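PDB 6MVF: beta-galactosidase/beta-glucuronidase from Faecalibacterium prausnitzii L2-6, which binds flavin mononucleotide and probably acts as a family 2 glycoside hydrolase, a beta-glucuronidase that cleaves beta-linked sugar residues. Local coordinates for residues S485-S497 with R543-G555. Numbering follows the deposited sequence.
Sequences SEYGCEGIINWHS and RSEGGVKGRNNKG
The W495 indole meets G546 with its edge. NE1 lies 2.8 Å from G546 O, and the hydrogen bond (153°) runs near the ring plane. N494 ND2 sits over one indole face, offset toward the rim. E545 CD lies at the edge of the R543 guanidinium. R543 NH1 forms a salt bridge with E545 OE1 at 2.9 Å, from above the carboxylate plane. Oblique to the guanidinium, E490 OE2 is 3.7 Å from R543 NH1, a long link of charge attraction alone. G546 belongs to a type I' turn that closes the 543-549 hairpin. I492 extends CD1 beside this turn, 3.9 Å from V548 CG2.

E490 joins 485-497 to 543-555 at the other end. Its side chain bends at chi2 (-98°), turning OE2 to a salt bridge with K554 NZ at 3.2 Å. OE1 takes a weak hydrogen bond from N553 N, 3.1 Å away. G491 N donates to N553 O at 3.0 Å, nearly straight (170°). R543 also pairs with D152, and K554 NZ with Y459. N264 of the second subunit bonds to G491 O and I493 N.

The contact ties the loop after TIM-barrel strand 482-487 to the chain beyond strand 529-532. N552 and K554 fit the N-x-K motif, which in beta-glucuronidases recognises the sugar carboxylate. N552 OD1 accepts from K554 N in an Asx turn, and E490 probably helps position K554. An alanine replacing E490 would probably cost K554 its salt bridge and N553 N its side-chain acceptor. E490 and E545 stand close, 4.5 Å between their OE2 atoms. R543 and K554 probably offset this repulsion.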
ATOM      1  N   SER A 485      40.365 -11.149   4.570  1.00 27.92           N
ATOM      2  CA  SER A 485      39.190 -11.253   3.709  1.00 29.93           C
ATOM      3  C   SER A 485      38.323 -12.467   4.012  1.00 27.96           C
ATOM      4  O   SER A 485      37.161 -12.486   3.600  1.00 31.65           O
ATOM      5  CB  SER A 485      39.615 -11.278   2.239  1.00 31.91           C
ATOM      6  OG  SER A 485      40.743 -12.121   2.046  1.00 30.05           O
ATOM      7  N   GLU A 486      38.875 -13.499   4.654  1.00 30.74           N
ATOM      8  CA  GLU A 486      38.104 -14.622   5.178  1.00 30.76           C
ATOM      9  C   GLU A 486      38.777 -15.114   6.440  1.00 30.07           C
ATOM     10  O   GLU A 486      40.006 -15.232   6.495  1.00 29.04           O
ATOM     11  CB  GLU A 486      37.983 -15.835   4.236  1.00 27.27           C
ATOM     12  CG  GLU A 486      37.491 -15.568   2.846  1.00 32.99           C
ATOM     13  CD  GLU A 486      37.314 -16.845   2.037  1.00 38.49           C
ATOM     14  OE1 GLU A 486      37.453 -17.954   2.617  1.00 40.02           O
ATOM     15  OE2 GLU A 486      37.029 -16.735   0.815  1.00 45.21           O
ATOM     16  N   TYR A 487      37.949 -15.381   7.439  1.00 27.30           N
ATOM     17  CA  TYR A 487      38.276 -16.163   8.616  1.00 26.47           C
ATOM     18  C   TYR A 487      36.949 -16.688   9.142  1.00 33.93           C
ATOM     19  O   TYR A 487      35.900 -16.090   8.897  1.00 34.16           O
ATOM     20  CB  TYR A 487      39.007 -15.330   9.673  1.00 28.00           C
ATOM     21  CG  TYR A 487      38.165 -14.277  10.354  1.00 27.86           C
ATOM     22  CD1 TYR A 487      37.988 -13.009   9.786  1.00 31.49           C
ATOM     23  CD2 TYR A 487      37.543 -14.546  11.566  1.00 28.66           C
ATOM     24  CE1 TYR A 487      37.209 -12.041  10.426  1.00 27.25           C
ATOM     25  CE2 TYR A 487      36.772 -13.594  12.209  1.00 28.38           C
ATOM     26  CZ  TYR A 487      36.609 -12.347  11.643  1.00 29.77           C
ATOM     27  OH  TYR A 487      35.853 -11.416  12.315  1.00 24.50           O
ATOM     28  N   GLY A 488      36.981 -17.812   9.836  1.00 29.72           N
ATOM     29  CA  GLY A 488      35.739 -18.363  10.325  1.00 31.49           C
ATOM     30  C   GLY A 488      35.900 -19.814  10.730  1.00 34.01           C
ATOM     31  O   GLY A 488      36.995 -20.352  10.769  1.00 31.68           O
ATOM     32  N   CYS A 489      34.765 -20.436  10.997  1.00 33.82           N
ATOM     33  CA  CYS A 489      34.765 -21.711  11.685  1.00 28.00           C
ATOM     34  C   CYS A 489      33.365 -22.283  11.558  1.00 37.26           C
ATOM     35  O   CYS A 489      32.392 -21.527  11.538  1.00 36.91           O
ATOM     36  CB  CYS A 489      35.169 -21.484  13.138  1.00 27.52           C
ATOM     37  SG  CYS A 489      35.042 -22.842  14.196  1.00 30.09           S
ATOM     38  N   GLU A 490      33.264 -23.595  11.406  1.00 31.40           N
ATOM     39  CA  GLU A 490      31.950 -24.192  11.250  1.00 27.05           C
ATOM     40  C   GLU A 490      31.241 -24.239  12.585  1.00 28.67           C
ATOM     41  O   GLU A 490      31.863 -24.366  13.639  1.00 35.34           O
ATOM     42  CB  GLU A 490      32.039 -25.600  10.673  1.00 30.60           C
ATOM     43  CG  GLU A 490      32.743 -25.639   9.322  1.00 40.11           C
ATOM     44  CD  GLU A 490      31.771 -25.671   8.176  1.00 45.64           C
ATOM     45  OE1 GLU A 490      30.580 -25.949   8.469  1.00 39.17           O
ATOM     46  OE2 GLU A 490      32.202 -25.422   7.011  1.00 42.98           O
ATOM     47  N   GLY A 491      29.924 -24.102  12.521  1.00 31.85           N
ATOM     48  CA  GLY A 491      29.026 -24.229  13.645  1.00 27.31           C
ATOM     49  C   GLY A 491      27.731 -24.860  13.167  1.00 30.49           C
ATOM     50  O   GLY A 491      27.028 -24.316  12.304  1.00 24.15           O
ATOM     51  N   ILE A 492      27.424 -26.034  13.700  1.00 30.57           N
ATOM     52  CA  ILE A 492      26.214 -26.765  13.360  1.00 33.11           C
ATOM     53  C   ILE A 492      25.403 -26.848  14.646  1.00 27.60           C
ATOM     54  O   ILE A 492      25.867 -27.426  15.633  1.00 31.78           O
ATOM     55  CB  ILE A 492      26.558 -28.135  12.758  1.00 32.00           C
ATOM     56  CG1 ILE A 492      27.382 -27.884  11.481  1.00 29.70           C
ATOM     57  CG2 ILE A 492      25.312 -28.940  12.469  1.00 28.18           C
ATOM     58  CD1 ILE A 492      27.734 -29.097  10.668  1.00 32.19           C
ATOM     59  N   ILE A 493      24.229 -26.206  14.673  1.00 29.58           N
ATOM     60  CA  ILE A 493      23.677 -25.800  15.971  1.00 32.73           C
ATOM     61  C   ILE A 493      22.910 -26.912  16.690  1.00 31.47           C
ATOM     62  O   ILE A 493      22.367 -26.687  17.775  1.00 36.98           O
ATOM     63  CB  ILE A 493      22.799 -24.532  15.866  1.00 29.14           C
ATOM     64  CG1 ILE A 493      21.703 -24.658  14.807  1.00 32.05           C
ATOM     65  CG2 ILE A 493      23.639 -23.319  15.594  1.00 30.94           C
ATOM     66  CD1 ILE A 493      20.901 -23.390  14.619  1.00 23.20           C
ATOM     67  N   ASN A 494      22.882 -28.121  16.140  1.00 28.78           N
ATOM     68  CA  ASN A 494      22.423 -29.245  16.953  1.00 33.65           C
ATOM     69  C   ASN A 494      23.539 -29.924  17.761  1.00 37.10           C
ATOM     70  O   ASN A 494      23.213 -30.664  18.702  1.00 30.75           O
ATOM     71  CB  ASN A 494      21.699 -30.283  16.083  1.00 29.66           C
ATOM     72  CG  ASN A 494      22.604 -30.926  15.059  1.00 34.02           C
ATOM     73  OD1 ASN A 494      22.896 -30.331  14.030  1.00 34.04           O
ATOM     74  ND2 ASN A 494      23.050 -32.155  15.334  1.00 30.27           N
ATOM     75  N   TRP A 495      24.836 -29.685  17.447  1.00 32.57           N
ATOM     76  CA  TRP A 495      25.951 -30.212  18.245  1.00 30.24           C
ATOM     77  C   TRP A 495      26.323 -29.235  19.357  1.00 34.95           C
ATOM     78  O   TRP A 495      26.447 -28.029  19.114  1.00 35.46           O
ATOM     79  CB  TRP A 495      27.193 -30.488  17.390  1.00 28.41           C
ATOM     80  CG  TRP A 495      26.952 -31.235  16.124  1.00 27.44           C
ATOM     81  CD1 TRP A 495      27.358 -30.867  14.875  1.00 32.54           C
ATOM     82  CD2 TRP A 495      26.251 -32.482  15.967  1.00 25.93           C
ATOM     83  NE1 TRP A 495      26.945 -31.803  13.946  1.00 33.56           N
ATOM     84  CE2 TRP A 495      26.264 -32.800  14.592  1.00 23.69           C
ATOM     85  CE3 TRP A 495      25.614 -33.354  16.856  1.00 26.03           C
ATOM     86  CZ2 TRP A 495      25.669 -33.942  14.087  1.00 27.72           C
ATOM     87  CZ3 TRP A 495      25.015 -34.485  16.354  1.00 26.92           C
ATOM     88  CH2 TRP A 495      25.045 -34.776  14.987  1.00 28.70           C
ATOM     89  N   HIS A 496      26.524 -29.760  20.570  1.00 38.73           N
ATOM     90  CA  HIS A 496      26.876 -28.947  21.734  1.00 37.69           C
ATOM     91  C   HIS A 496      27.812 -29.702  22.665  1.00 41.02           C
ATOM     92  O   HIS A 496      27.547 -30.855  23.023  1.00 37.28           O
ATOM     93  CB  HIS A 496      25.627 -28.516  22.498  1.00 38.81           C
ATOM     94  CG  HIS A 496      24.697 -27.701  21.669  1.00 36.78           C
ATOM     95  ND1 HIS A 496      24.967 -26.395  21.329  1.00 37.86           N
ATOM     96  CD2 HIS A 496      23.540 -28.024  21.052  1.00 34.91           C
ATOM     97  CE1 HIS A 496      23.999 -25.937  20.558  1.00 42.21           C
ATOM     98  NE2 HIS A 496      23.122 -26.908  20.372  1.00 44.32           N
ATOM     99  N   SER A 497      28.888 -29.030  23.079  1.00 34.72           N
ATOM    100  CA  SER A 497      29.941 -29.648  23.867  1.00 34.88           C
ATOM    101  C   SER A 497      30.251 -28.844  25.124  1.00 38.86           C
ATOM    102  O   SER A 497      30.371 -27.614  25.082  1.00 39.79           O
ATOM    103  CB  SER A 497      31.212 -29.789  23.048  1.00 35.29           C
ATOM    104  OG  SER A 497      32.226 -30.338  23.866  1.00 42.05           O
ATOM    105  N   ARG A 543      30.169 -30.541  -0.423  1.00 34.62           N
ATOM    106  CA  ARG A 543      30.519 -30.681   0.992  1.00 34.93           C
ATOM    107  C   ARG A 543      29.829 -31.864   1.656  1.00 36.23           C
ATOM    108  O   ARG A 543      28.643 -32.120   1.434  1.00 37.05           O
ATOM    109  CB  ARG A 543      30.148 -29.425   1.779  1.00 36.57           C
ATOM    110  CG  ARG A 543      31.060 -28.254   1.553  1.00 39.17           C
ATOM    111  CD  ARG A 543      32.224 -28.302   2.491  1.00 39.89           C
ATOM    112  NE  ARG A 543      33.069 -27.145   2.267  1.00 38.90           N
ATOM    113  CZ  ARG A 543      33.903 -26.650   3.163  1.00 38.36           C
ATOM    114  NH1 ARG A 543      33.992 -27.210   4.367  1.00 39.31           N
ATOM    115  NH2 ARG A 543      34.625 -25.581   2.855  1.00 37.26           N
ATOM    116  N   SER A 544      30.562 -32.542   2.538  1.00 36.56           N
ATOM    117  CA  SER A 544      29.958 -33.532   3.429  1.00 34.48           C
ATOM    118  C   SER A 544      30.832 -33.626   4.670  1.00 32.56           C
ATOM    119  O   SER A 544      31.949 -34.139   4.596  1.00 38.22           O
ATOM    120  CB  SER A 544      29.816 -34.892   2.737  1.00 33.17           C
ATOM    121  OG  SER A 544      29.236 -35.855   3.608  1.00 41.12           O
ATOM    122  N   GLU A 545      30.331 -33.136   5.800  1.00 35.74           N
ATOM    123  CA  GLU A 545      31.093 -33.102   7.045  1.00 33.57           C
ATOM    124  C   GLU A 545      30.213 -32.548   8.158  1.00 35.96           C
ATOM    125  O   GLU A 545      29.256 -31.810   7.908  1.00 35.88           O
ATOM    126  CB  GLU A 545      32.364 -32.256   6.920  1.00 36.84           C
ATOM    127  CG  GLU A 545      32.136 -30.767   6.707  1.00 41.91           C
ATOM    128  CD  GLU A 545      33.386 -30.056   6.162  1.00 47.18           C
ATOM    129  OE1 GLU A 545      33.575 -30.063   4.927  1.00 47.26           O
ATOM    130  OE2 GLU A 545      34.186 -29.510   6.963  1.00 44.99           O
ATOM    131  N   GLY A 546      30.560 -32.905   9.392  1.00 31.92           N
ATOM    132  CA  GLY A 546      29.781 -32.484  10.537  1.00 32.33           C
ATOM    133  C   GLY A 546      28.374 -33.047  10.585  1.00 39.07           C
ATOM    134  O   GLY A 546      27.534 -32.520  11.318  1.00 40.11           O
ATOM    135  N   GLY A 547      28.095 -34.121   9.843  1.00 33.12           N
ATOM    136  CA  GLY A 547      26.769 -34.705   9.822  1.00 28.01           C
ATOM    137  C   GLY A 547      25.778 -33.976   8.943  1.00 32.72           C
ATOM    138  O   GLY A 547      24.570 -34.169   9.094  1.00 37.60           O
ATOM    139  N   VAL A 548      26.251 -33.124   8.041  1.00 32.36           N
ATOM    140  CA  VAL A 548      25.409 -32.364   7.130  1.00 28.87           C
ATOM    141  C   VAL A 548      26.044 -32.442   5.759  1.00 31.94           C
ATOM    142  O   VAL A 548      27.269 -32.335   5.634  1.00 37.88           O
ATOM    143  CB  VAL A 548      25.271 -30.889   7.568  1.00 33.77           C
ATOM    144  CG1 VAL A 548      24.500 -30.082   6.531  1.00 28.50           C
ATOM    145  CG2 VAL A 548      24.624 -30.791   8.952  1.00 34.17           C
ATOM    146  N   LYS A 549      25.220 -32.629   4.733  1.00 34.02           N
ATOM    147  CA  LYS A 549      25.681 -32.636   3.355  1.00 34.04           C
ATOM    148  C   LYS A 549      25.188 -31.388   2.634  1.00 34.49           C
ATOM    149  O   LYS A 549      24.106 -30.875   2.929  1.00 32.83           O
ATOM    150  CB  LYS A 549      25.183 -33.883   2.620  1.00 38.10           C
ATOM    151  CG  LYS A 549      25.722 -35.175   3.150  1.00 37.69           C
ATOM    152  CD  LYS A 549      24.718 -36.281   2.955  1.00 42.71           C
ATOM    153  CE  LYS A 549      25.411 -37.590   2.702  1.00 45.43           C
ATOM    154  NZ  LYS A 549      26.257 -37.448   1.492  1.00 56.16           N
ATOM    155  N   GLY A 550      25.993 -30.903   1.688  1.00 29.13           N
ATOM    156  CA  GLY A 550      25.591 -29.853   0.771  1.00 32.71           C
ATOM    157  C   GLY A 550      25.853 -28.420   1.199  1.00 36.15           C
ATOM    158  O   GLY A 550      25.395 -27.495   0.512  1.00 31.83           O
ATOM    159  N   ARG A 551      26.585 -28.194   2.288  1.00 32.62           N
ATOM    160  CA  ARG A 551      26.574 -26.881   2.911  1.00 33.93           C
ATOM    161  C   ARG A 551      27.952 -26.476   3.400  1.00 30.51           C
ATOM    162  O   ARG A 551      28.720 -27.304   3.898  1.00 32.58           O
ATOM    163  CB  ARG A 551      25.608 -26.835   4.114  1.00 34.89           C
ATOM    164  CG  ARG A 551      24.195 -27.315   3.818  1.00 28.05           C
ATOM    165  CD  ARG A 551      23.466 -26.339   2.953  1.00 28.15           C
ATOM    166  NE  ARG A 551      22.172 -26.885   2.558  1.00 38.02           N
ATOM    167  CZ  ARG A 551      21.098 -26.956   3.340  1.00 32.31           C
ATOM    168  NH1 ARG A 551      21.137 -26.506   4.586  1.00 36.86           N
ATOM    169  NH2 ARG A 551      19.981 -27.492   2.872  1.00 33.30           N
ATOM    170  N   ASN A 552      28.237 -25.187   3.285  1.00 29.74           N
ATOM    171  CA  ASN A 552      29.194 -24.533   4.164  1.00 29.67           C
ATOM    172  C   ASN A 552      28.417 -23.945   5.344  1.00 28.90           C
ATOM    173  O   ASN A 552      27.493 -23.146   5.149  1.00 31.81           O
ATOM    174  CB  ASN A 552      29.969 -23.463   3.404  1.00 29.93           C
ATOM    175  CG  ASN A 552      31.116 -22.887   4.213  1.00 35.90           C
ATOM    176  OD1 ASN A 552      30.903 -22.282   5.255  1.00 33.38           O
ATOM    177  ND2 ASN A 552      32.344 -23.054   3.720  1.00 42.59           N
ATOM    178  N   ASN A 553      28.751 -24.376   6.556  1.00 21.69           N
ATOM    179  CA  ASN A 553      28.028 -23.979   7.757  1.00 26.01           C
ATOM    180  C   ASN A 553      28.868 -23.079   8.660  1.00 31.09           C
ATOM    181  O   ASN A 553      28.784 -23.142   9.891  1.00 29.28           O
ATOM    182  CB  ASN A 553      27.529 -25.203   8.523  1.00 29.62           C
ATOM    183  CG  ASN A 553      26.327 -25.872   7.846  1.00 34.36           C
ATOM    184  OD1 ASN A 553      25.299 -25.233   7.565  1.00 29.50           O
ATOM    185  ND2 ASN A 553      26.460 -27.160   7.574  1.00 32.73           N
ATOM    186  N   LYS A 554      29.671 -22.208   8.048  1.00 33.10           N
ATOM    187  CA  LYS A 554      30.455 -21.213   8.763  1.00 34.10           C
ATOM    188  C   LYS A 554      29.676 -19.919   8.980  1.00 31.09           C
ATOM    189  O   LYS A 554      30.284 -18.891   9.312  1.00 31.79           O
ATOM    190  CB  LYS A 554      31.775 -20.927   8.027  1.00 31.76           C
ATOM    191  CG  LYS A 554      32.629 -22.150   7.792  1.00 30.90           C
ATOM    192  CD  LYS A 554      34.108 -21.806   7.579  1.00 37.57           C
ATOM    193  CE  LYS A 554      34.937 -23.061   7.232  1.00 35.99           C
ATOM    194  NZ  LYS A 554      34.623 -23.591   5.851  1.00 38.80           N
ATOM    195  N   GLY A 555      28.346 -19.962   8.829  1.00 29.12           N
ATOM    196  CA  GLY A 555      27.546 -18.756   8.938  1.00 27.12           C
ATOM    197  C   GLY A 555      27.392 -18.277  10.371  1.00 24.71           C
ATOM    198  O   GLY A 555      27.449 -19.045  11.331  1.00 24.01           O
TER
HETATM  199  O   HOH W   1      32.565 -18.626  10.801  1.00 29.18           O
HETATM  200  O   HOH W   2      28.754 -28.719   7.457  1.00 32.78           O
HETATM  201  O   HOH W   3      31.200 -27.711   5.876  1.00 35.37           O